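Local coordinates for apical membrane antigen 1-like protein, soluble form (Toxoplasma gondii, PDB 3ZLE), which probably takes part in host cell invasion as the sporozoite version of the apical membrane antigen 1 found at the parasite's moving junction, at residues Ser66-Phe69 / Leu70-Ala73; Phe148-Ala152 / Val153-Cys157; Asp248-Asn252 / Lys253-Trp257. One frame throughout, in Å; residues are numbered along the deposited sequence.

Interaction 1. Residues Ser66-Phe69 / Leu70-Ala73; sequences SNNF and LDDA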
loop_
_atom_site.group_PDB
_atom_site.type_symbol
_atom_site.label_atom_id
_atom_site.label_comp_id
_atom_site.label_asym_id
_atom_site.label_seq_id
_atom_site.Cartn_x
_atom_site.Cartn_y
_atom_site.Cartn_z
ATOM N N SER A 66 -9.073 -1.177 24.295
ATOM C CA SER A 66 -9.376 -0.287 23.174
ATOM C C SER A 66 -9.101 -0.964 21.817
ATOM O O SER A 66 -9.927 -0.916 20.905
ATOM C CB SER A 66 -8.564 1.005 23.298
ATOM O OG SER A 66 -8.992 1.945 22.328
ATOM N N ASN A 67 -7.987 -1.677 21.710
ATOM C CA ASN A 67 -7.683 -2.399 20.467
ATOM C C ASN A 67 -7.614 -1.480 19.237
ATOM O O ASN A 67 -7.941 -1.885 18.120
ATOM C CB ASN A 67 -8.719 -3.500 20.227
ATOM C CG ASN A 67 -8.111 -4.738 19.642
ATOM O OD1 ASN A 67 -6.928 -5.021 19.838
ATOM N ND2 ASN A 67 -8.898 -5.468 18.879
ATOM N N ASN A 68 -7.215 -0.232 19.456
ATOM C CA ASN A 68 -7.077 0.724 18.374
ATOM C C ASN A 68 -5.595 1.056 18.183
ATOM O O ASN A 68 -4.931 1.489 19.096
ATOM C CB ASN A 68 -7.873 1.969 18.714
ATOM C CG ASN A 68 -7.900 2.989 17.582
ATOM O OD1 ASN A 68 -7.150 2.887 16.619
ATOM N ND2 ASN A 68 -8.681 4.050 17.770
ATOM N N PHE A 69 -5.047 0.740 17.033
ATOM C CA PHE A 69 -3.624 0.894 16.866
ATOM C C PHE A 69 -3.175 2.373 16.803
ATOM O O PHE A 69 -1.986 2.660 16.819
ATOM C CB PHE A 69 -3.136 0.099 15.660
ATOM C CG PHE A 69 -3.145 0.871 14.382
ATOM C CD1 PHE A 69 -4.347 1.093 13.686
ATOM C CD2 PHE A 69 -1.941 1.246 13.780
ATOM C CE1 PHE A 69 -4.354 1.784 12.479
ATOM C CE2 PHE A 69 -1.932 1.922 12.551
ATOM C CZ PHE A 69 -3.136 2.162 11.880
ATOM N N LEU A 70 -4.130 3.297 16.665
ATOM C CA LEU A 70 -3.799 4.725 16.712
ATOM C C LEU A 70 -3.788 5.267 18.115
ATOM O O LEU A 70 -3.604 6.451 18.316
ATOM C CB LEU A 70 -4.743 5.554 15.874
ATOM C CG LEU A 70 -4.815 5.168 14.418
ATOM C CD1 LEU A 70 -5.705 6.210 13.754
ATOM C CD2 LEU A 70 -3.394 5.173 13.831
ATOM N N ASP A 71 -3.954 4.393 19.086
ATOM C CA ASP A 71 -3.774 4.786 20.473
ATOM C C ASP A 71 -2.310 4.988 20.801
ATOM O O ASP A 71 -1.418 4.435 20.123
ATOM C CB ASP A 71 -4.367 3.734 21.407
ATOM C CG ASP A 71 -5.884 3.838 21.532
ATOM O OD1 ASP A 71 -6.499 4.738 20.892
ATOM O OD2 ASP A 71 -6.452 3.012 22.287
ATOM N N ASP A 72 -2.079 5.877 21.762
ATOM C CA ASP A 72 -0.809 6.085 22.374
ATOM C C ASP A 72 -0.181 4.776 22.721
ATOM O O ASP A 72 -0.806 3.935 23.360
ATOM C CB ASP A 72 -0.960 6.941 23.658
ATOM C CG ASP A 72 -1.160 8.391 23.355
ATOM O OD1 ASP A 72 -0.938 8.773 22.196
ATOM O OD2 ASP A 72 -1.451 9.180 24.286
ATOM N N ALA A 73 1.071 4.608 22.329
ATOM C CA ALA A 73 1.867 3.479 22.785
ATOM C C ALA A 73 2.269 3.736 24.226
ATOM O O ALA A 73 2.301 4.892 24.669
ATOM C CB ALA A 73 3.092 3.344 21.922
#
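Asn-68 and Asp-71 are the two ends of a type I beta turn, with Phe-69 and Leu-70 at its corners, in the long loop between strands 55-59 and 103-104. The turn closes through the backbone, Asp-71 N donating to Asn-68 O at 3.1 Å. Asn-68 adds a second bond with its side chain: OD1 accepts from Leu-70 N at 3.0 Å, which makes an Asx turn inside the beta turn. CG lies anti to the backbone N (chi1 -175°), and this folds the amide back over the corner, although Leu-70 N then meets the oxygen from above the amide plane, 50° out of it. The bond itself is fairly straight. With both oxygens of Asn-68 in use, the amide hydrogens of Leu-70 and Asp-71 are accounted for, and OD1 also receives a weak bond from Arg-197.

Asp-71 turns its carboxylate back to Ser-66, whose OG donates to Asp-71 OD2 at 2.8 Å, arriving on the syn side and only 20° out of the carboxylate plane, so a side-chain bridge spans the turn outside its backbone bond. Asp-71 OD1 rests against Asn-68 CB at 3.8 Å. Beyond the turn, the backbones of Phe-69 and Asp-71 bond to Phe-88 and Asn-89, tying the turn to a later part of the same loop.

The corner side chains run alongside each other, pointing the same way, and both are buried. Leu-70 CD2 sits over one face of the Phe-69 ring in a CH-pi contact, 3.7 Å from the centroid and closest to CZ.

Interaction 2. Residues Phe148-Ala152 / Val153-Cys157; sequences FVYDA and VSRKC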
loop_
_atom_site.group_PDB
_atom_site.type_symbol
_atom_site.label_atom_id
_atom_site.label_comp_id
_atom_site.label_asym_id
_atom_site.label_seq_id
_atom_site.Cartn_x
_atom_site.Cartn_y
_atom_site.Cartn_z
ATOM N N PHE A 148 4.176 6.945 9.392
ATOM C CA PHE A 148 3.039 7.794 9.767
ATOM C C PHE A 148 1.729 7.166 9.321
ATOM O O PHE A 148 1.708 6.326 8.437
ATOM C CB PHE A 148 3.211 9.155 9.091
ATOM C CG PHE A 148 3.009 9.101 7.607
ATOM C CD1 PHE A 148 1.729 9.162 7.066
ATOM C CD2 PHE A 148 4.079 8.839 6.765
ATOM C CE1 PHE A 148 1.546 9.101 5.681
ATOM C CE2 PHE A 148 3.922 8.746 5.402
ATOM C CZ PHE A 148 2.650 8.867 4.844
ATOM N N VAL A 149 0.628 7.692 9.842
ATOM C CA VAL A 149 -0.674 7.356 9.339
ATOM C C VAL A 149 -1.457 8.645 9.259
ATOM O O VAL A 149 -1.494 9.437 10.238
ATOM C CB VAL A 149 -1.407 6.376 10.277
ATOM C CG1 VAL A 149 -2.863 6.229 9.838
ATOM C CG2 VAL A 149 -0.724 4.996 10.271
ATOM N N TYR A 150 -1.957 8.968 8.064
ATOM C CA TYR A 150 -2.780 10.158 7.955
ATOM C C TYR A 150 -4.232 9.669 7.941
ATOM O O TYR A 150 -4.523 8.644 7.305
ATOM C CB TYR A 150 -2.469 10.935 6.650
ATOM C CG TYR A 150 -3.461 12.063 6.417
ATOM C CD1 TYR A 150 -3.551 13.114 7.315
ATOM C CD2 TYR A 150 -4.354 12.038 5.347
ATOM C CE1 TYR A 150 -4.436 14.164 7.110
ATOM C CE2 TYR A 150 -5.262 13.072 5.158
ATOM C CZ TYR A 150 -5.317 14.113 6.077
ATOM O OH TYR A 150 -6.228 15.132 5.965
ATOM N N ASP A 151 -5.117 10.325 8.695
ATOM C CA ASP A 151 -6.577 10.002 8.654
ATOM C C ASP A 151 -7.361 11.098 7.906
ATOM O O ASP A 151 -7.350 12.277 8.296
ATOM C CB ASP A 151 -7.118 9.864 10.085
ATOM C CG ASP A 151 -8.601 9.628 10.123
ATOM O OD1 ASP A 151 -9.172 9.326 9.066
ATOM O OD2 ASP A 151 -9.211 9.779 11.202
ATOM N N ALA A 152 -7.924 10.765 6.754
ATOM C CA ALA A 152 -8.461 11.839 5.895
ATOM C C ALA A 152 -9.832 12.319 6.335
ATOM O O ALA A 152 -10.287 13.360 5.912
ATOM C CB ALA A 152 -8.422 11.478 4.423
ATOM N N VAL A 153 -10.403 11.628 7.311
ATOM C CA VAL A 153 -11.651 12.033 7.891
ATOM C C VAL A 153 -11.421 13.017 9.034
ATOM O O VAL A 153 -11.847 14.152 8.954
ATOM C CB VAL A 153 -12.465 10.805 8.392
ATOM C CG1 VAL A 153 -13.705 11.236 9.144
ATOM C CG2 VAL A 153 -12.854 9.917 7.213
ATOM N N SER A 154 -10.722 12.607 10.086
ATOM C CA SER A 154 -10.439 13.582 11.144
ATOM C C SER A 154 -9.516 14.693 10.640
ATOM O O SER A 154 -9.443 15.729 11.253
ATOM C CB SER A 154 -9.819 12.929 12.370
ATOM O OG SER A 154 -8.618 12.290 12.031
ATOM N N ARG A 155 -8.867 14.475 9.483
ATOM C CA ARG A 155 -7.747 15.305 9.025
ATOM C C ARG A 155 -6.655 15.415 10.048
ATOM O O ARG A 155 -6.208 16.506 10.353
ATOM C CB ARG A 155 -8.212 16.709 8.594
ATOM C CG ARG A 155 -9.218 16.645 7.464
ATOM C CD ARG A 155 -9.695 18.020 7.027
ATOM N NE ARG A 155 -10.426 17.892 5.769
ATOM C CZ ARG A 155 -11.756 17.972 5.661
ATOM N NH1 ARG A 155 -12.529 18.302 6.703
ATOM N NH2 ARG A 155 -12.319 17.729 4.510
ATOM N N LYS A 156 -6.273 14.269 10.626
ATOM C CA LYS A 156 -5.209 14.219 11.624
ATOM C C LYS A 156 -3.987 13.418 11.163
ATOM O O LYS A 156 -4.114 12.385 10.518
ATOM C CB LYS A 156 -5.738 13.607 12.909
ATOM C CG LYS A 156 -6.528 14.592 13.769
ATOM C CD LYS A 156 -7.269 13.860 14.861
ATOM C CE LYS A 156 -8.418 14.707 15.354
ATOM N NZ LYS A 156 -7.931 15.925 16.066
ATOM N N CYS A 157 -2.802 13.880 11.527
ATOM C CA CYS A 157 -1.583 13.162 11.143
ATOM C C CYS A 157 -1.044 12.443 12.380
ATOM O O CYS A 157 -0.996 13.031 13.461
ATOM C CB CYS A 157 -0.531 14.145 10.599
ATOM S SG CYS A 157 1.149 13.413 10.505
#
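The Tyr-150 ring lies along the backbone of the returning strand, with Cys-157 CA at its edge, near the ring plane. Lys-156 O approaches obliquely, 3.3 Å from Tyr-150 CD1. The phenol end runs beside Arg-155, Tyr-150 OH lying 3.4 Å from Arg-155 CA, and that hydroxyl hydrogen-bonds to a glycerol probably left from crystallisation.

The other flat group, the Asp-151 carboxylate, gathers the turn. Its CG is anti to the backbone N (chi1 176°), which sets both oxygens beside the amides that follow. Asp-151 OD1 takes the N-H of Val-153 at 3.1 Å, a donor 61° out of the carboxylate plane, and also the backbone N-H of Ala-198, just before strand 199-202. Asp-151 OD2 accepts from Ser-154 OG at 2.7 Å, likewise from above the plane, and weakly from Ser-154 N. Several donors thus share one buried carboxylate, which would probably favour its charged form.

Backbone bonds hold the strands together: Asp-151 N donates to Lys-156 O at 2.9 Å in a nearly straight bond, and Lys-156 N returns to Asp-151 O at 3.2 Å. Arg-155, in a left-handed backbone conformation, faces Asp-151 together with Lys-156. Past the turn, Lys-156 NZ pairs with Asp-104, while Cys-157 is disulfide-bonded to Cys-124 of helix 120-129. This is a beta hairpin closed by a G1 bulge, in a helix-backed antiparallel sheet consistent with a PAN-type domain.

Interaction 3. Residues Asp248-Asn252 / Lys253-Trp257; sequences DQATN and KEECW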
loop_
_atom_site.group_PDB
_atom_site.type_symbol
_atom_site.label_atom_id
_atom_site.label_comp_id
_atom_site.label_asym_id
_atom_site.label_seq_id
_atom_site.Cartn_x
_atom_site.Cartn_y
_atom_site.Cartn_z
ATOM N N ASP A 248 -9.204 -16.650 -8.054
ATOM C CA ASP A 248 -10.436 -17.168 -7.546
ATOM C C ASP A 248 -11.551 -16.142 -7.752
ATOM O O ASP A 248 -11.305 -15.035 -8.206
ATOM C CB ASP A 248 -10.288 -17.528 -6.071
ATOM C CG ASP A 248 -9.197 -18.559 -5.825
ATOM O OD1 ASP A 248 -8.874 -19.358 -6.748
ATOM O OD2 ASP A 248 -8.685 -18.603 -4.690
ATOM N N GLN A 249 -12.783 -16.579 -7.557
ATOM C CA GLN A 249 -13.929 -15.725 -7.682
ATOM C C GLN A 249 -13.907 -14.716 -6.522
ATOM O O GLN A 249 -13.423 -15.012 -5.440
ATOM C CB GLN A 249 -15.204 -16.589 -7.657
ATOM C CG GLN A 249 -16.508 -15.818 -7.602
ATOM C CD GLN A 249 -17.056 -15.679 -6.192
ATOM O OE1 GLN A 249 -16.596 -16.340 -5.263
ATOM N NE2 GLN A 249 -18.059 -14.829 -6.033
ATOM N N ALA A 250 -14.450 -13.534 -6.742
ATOM C CA ALA A 250 -14.703 -12.604 -5.633
ATOM C C ALA A 250 -16.148 -12.166 -5.699
ATOM O O ALA A 250 -16.694 -11.999 -6.787
ATOM C CB ALA A 250 -13.779 -11.393 -5.731
ATOM N N THR A 251 -16.756 -11.927 -4.543
ATOM C CA THR A 251 -18.171 -11.573 -4.503
ATOM C C THR A 251 -18.366 -10.185 -5.063
ATOM O O THR A 251 -19.339 -9.923 -5.772
ATOM C CB THR A 251 -18.714 -11.581 -3.070
ATOM O OG1 THR A 251 -18.169 -12.695 -2.353
ATOM C CG2 THR A 251 -20.254 -11.657 -3.080
ATOM N N ASN A 252 -17.422 -9.295 -4.760
ATOM C CA ASN A 252 -17.466 -7.938 -5.290
ATOM C C ASN A 252 -16.086 -7.287 -5.282
ATOM O O ASN A 252 -15.153 -7.799 -4.693
ATOM C CB ASN A 252 -18.464 -7.077 -4.515
ATOM C CG ASN A 252 -18.176 -7.053 -3.032
ATOM O OD1 ASN A 252 -17.045 -6.849 -2.616
ATOM N ND2 ASN A 252 -19.180 -7.380 -2.234
ATOM N N LYS A 253 -15.964 -6.200 -6.019
ATOM C CA LYS A 253 -14.678 -5.670 -6.394
ATOM C C LYS A 253 -13.853 -5.204 -5.177
ATOM O O LYS A 253 -12.673 -5.499 -5.075
ATOM C CB LYS A 253 -14.868 -4.557 -7.427
ATOM C CG LYS A 253 -15.549 -3.296 -6.914
ATOM C CD LYS A 253 -16.011 -2.469 -8.116
ATOM C CE LYS A 253 -16.778 -1.211 -7.756
ATOM N NZ LYS A 253 -16.966 -0.436 -9.043
ATOM N N GLU A 254 -14.548 -4.780 -4.143
ATOM C CA GLU A 254 -13.877 -4.350 -2.928
ATOM C C GLU A 254 -13.184 -5.525 -2.216
ATOM O O GLU A 254 -12.133 -5.358 -1.543
ATOM C CB GLU A 254 -14.891 -3.692 -1.983
ATOM C CG GLU A 254 -14.447 -3.716 -0.519
ATOM C CD GLU A 254 -15.404 -2.965 0.418
ATOM O OE1 GLU A 254 -16.173 -2.064 -0.050
ATOM O OE2 GLU A 254 -15.376 -3.281 1.637
ATOM N N GLU A 255 -13.795 -6.702 -2.323
ATOM C CA GLU A 255 -13.216 -7.901 -1.774
ATOM C C GLU A 255 -11.918 -8.181 -2.537
ATOM O O GLU A 255 -10.907 -8.479 -1.933
ATOM C CB GLU A 255 -14.215 -9.084 -1.879
ATOM C CG GLU A 255 -13.633 -10.482 -1.627
ATOM C CD GLU A 255 -14.720 -11.569 -1.480
ATOM O OE1 GLU A 255 -15.823 -11.264 -0.987
ATOM O OE2 GLU A 255 -14.473 -12.730 -1.851
ATOM N N CYS A 256 -11.935 -7.989 -3.847
ATOM C CA CYS A 256 -10.718 -8.129 -4.646
ATOM C C CYS A 256 -9.642 -7.129 -4.201
ATOM O O CYS A 256 -8.477 -7.469 -4.106
ATOM C CB CYS A 256 -11.012 -7.968 -6.141
ATOM S SG CYS A 256 -9.595 -8.254 -7.240
ATOM N N TRP A 257 -10.059 -5.915 -3.894
ATOM C CA TRP A 257 -9.144 -4.877 -3.477
ATOM C C TRP A 257 -8.449 -5.243 -2.150
ATOM O O TRP A 257 -7.256 -5.060 -1.991
ATOM C CB TRP A 257 -9.906 -3.546 -3.369
ATOM C CG TRP A 257 -9.129 -2.444 -2.670
ATOM C CD1 TRP A 257 -8.088 -1.732 -3.175
ATOM C CD2 TRP A 257 -9.337 -1.962 -1.327
ATOM N NE1 TRP A 257 -7.635 -0.818 -2.235
ATOM C CE2 TRP A 257 -8.388 -0.936 -1.100
ATOM C CE3 TRP A 257 -10.276 -2.250 -0.331
ATOM C CZ2 TRP A 257 -8.309 -0.218 0.123
ATOM C CZ3 TRP A 257 -10.211 -1.526 0.888
ATOM C CH2 TRP A 257 -9.278 -0.478 1.068
#
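Asn-252 is the N-cap of helix 253-262, and its side chain bonds to Glu-255 in the first turn. Asn-252 OD1 accepts from Glu-255 N at 3.3 Å, with the donor nearly in line with the carbonyl. The side chain reaches there because CG stands between the backbone N and the carbonyl carbon (chi1 56°), bending the amide over the helix start. Asn-252 O takes weak bonds from Glu-255 N and from Cys-256 N, the latter at 3.3 Å, so Glu-255 N is shared between two acceptors of one residue.

Glu-255 then reaches back along the preceding loop. Extended beyond CG, it offers Glu-255 OE1 to Thr-251 OG1 at 3.1 Å; the hydroxyl comes in on the syn side but 35° out of the carboxylate plane. Glu-255 OE2 stands 3.8 Å from Ala-250 CA and carries a salt bridge to Arg-259, one helical turn on, which also bonds to Gln-249 O. The helix N-terminus and Arg-259 would both be expected to favour the charged form of this carboxylate.

Ala-250 CB faces Cys-256 CB at 4.4 Å, a loose apolar contact beside the Cys-256 to Cys-317 disulfide, which fastens the helix to strand 315-320. Lys-253 leads off to a salt bridge with Glu-344. Together these form an N-capped strand-to-helix junction, with the helix cross-linked to an antiparallel sheet, consistent with the PAN-type fold.

Interactions 1 and 2 meet directly: Phe-69 CE2 lies 4.0 Å from Val-149 CG2, packing the 66-73 turn on the hairpin 148-157. Interaction 3, centred about 27 Å from interaction 2, lies at edge strand 246-249 of a four-stranded sheet, separate from that of the hairpin. Phe-69 and Leu-70 are buried in interaction 1; in interaction 2 the strand residues are buried and the turn more exposed; interaction 3 sets exposed Thr-251 and Asn-252 beside buried Ala-250 and Cys-256. Asn-68 and Asp-151 accept from the amide two residues on, as Asx turns, Asn-252 three on, as an N-cap. Disulfides join helix and sheet in interactions 2 and 3; interaction 1 has none, relying on packing against strands and loop backbone bonds.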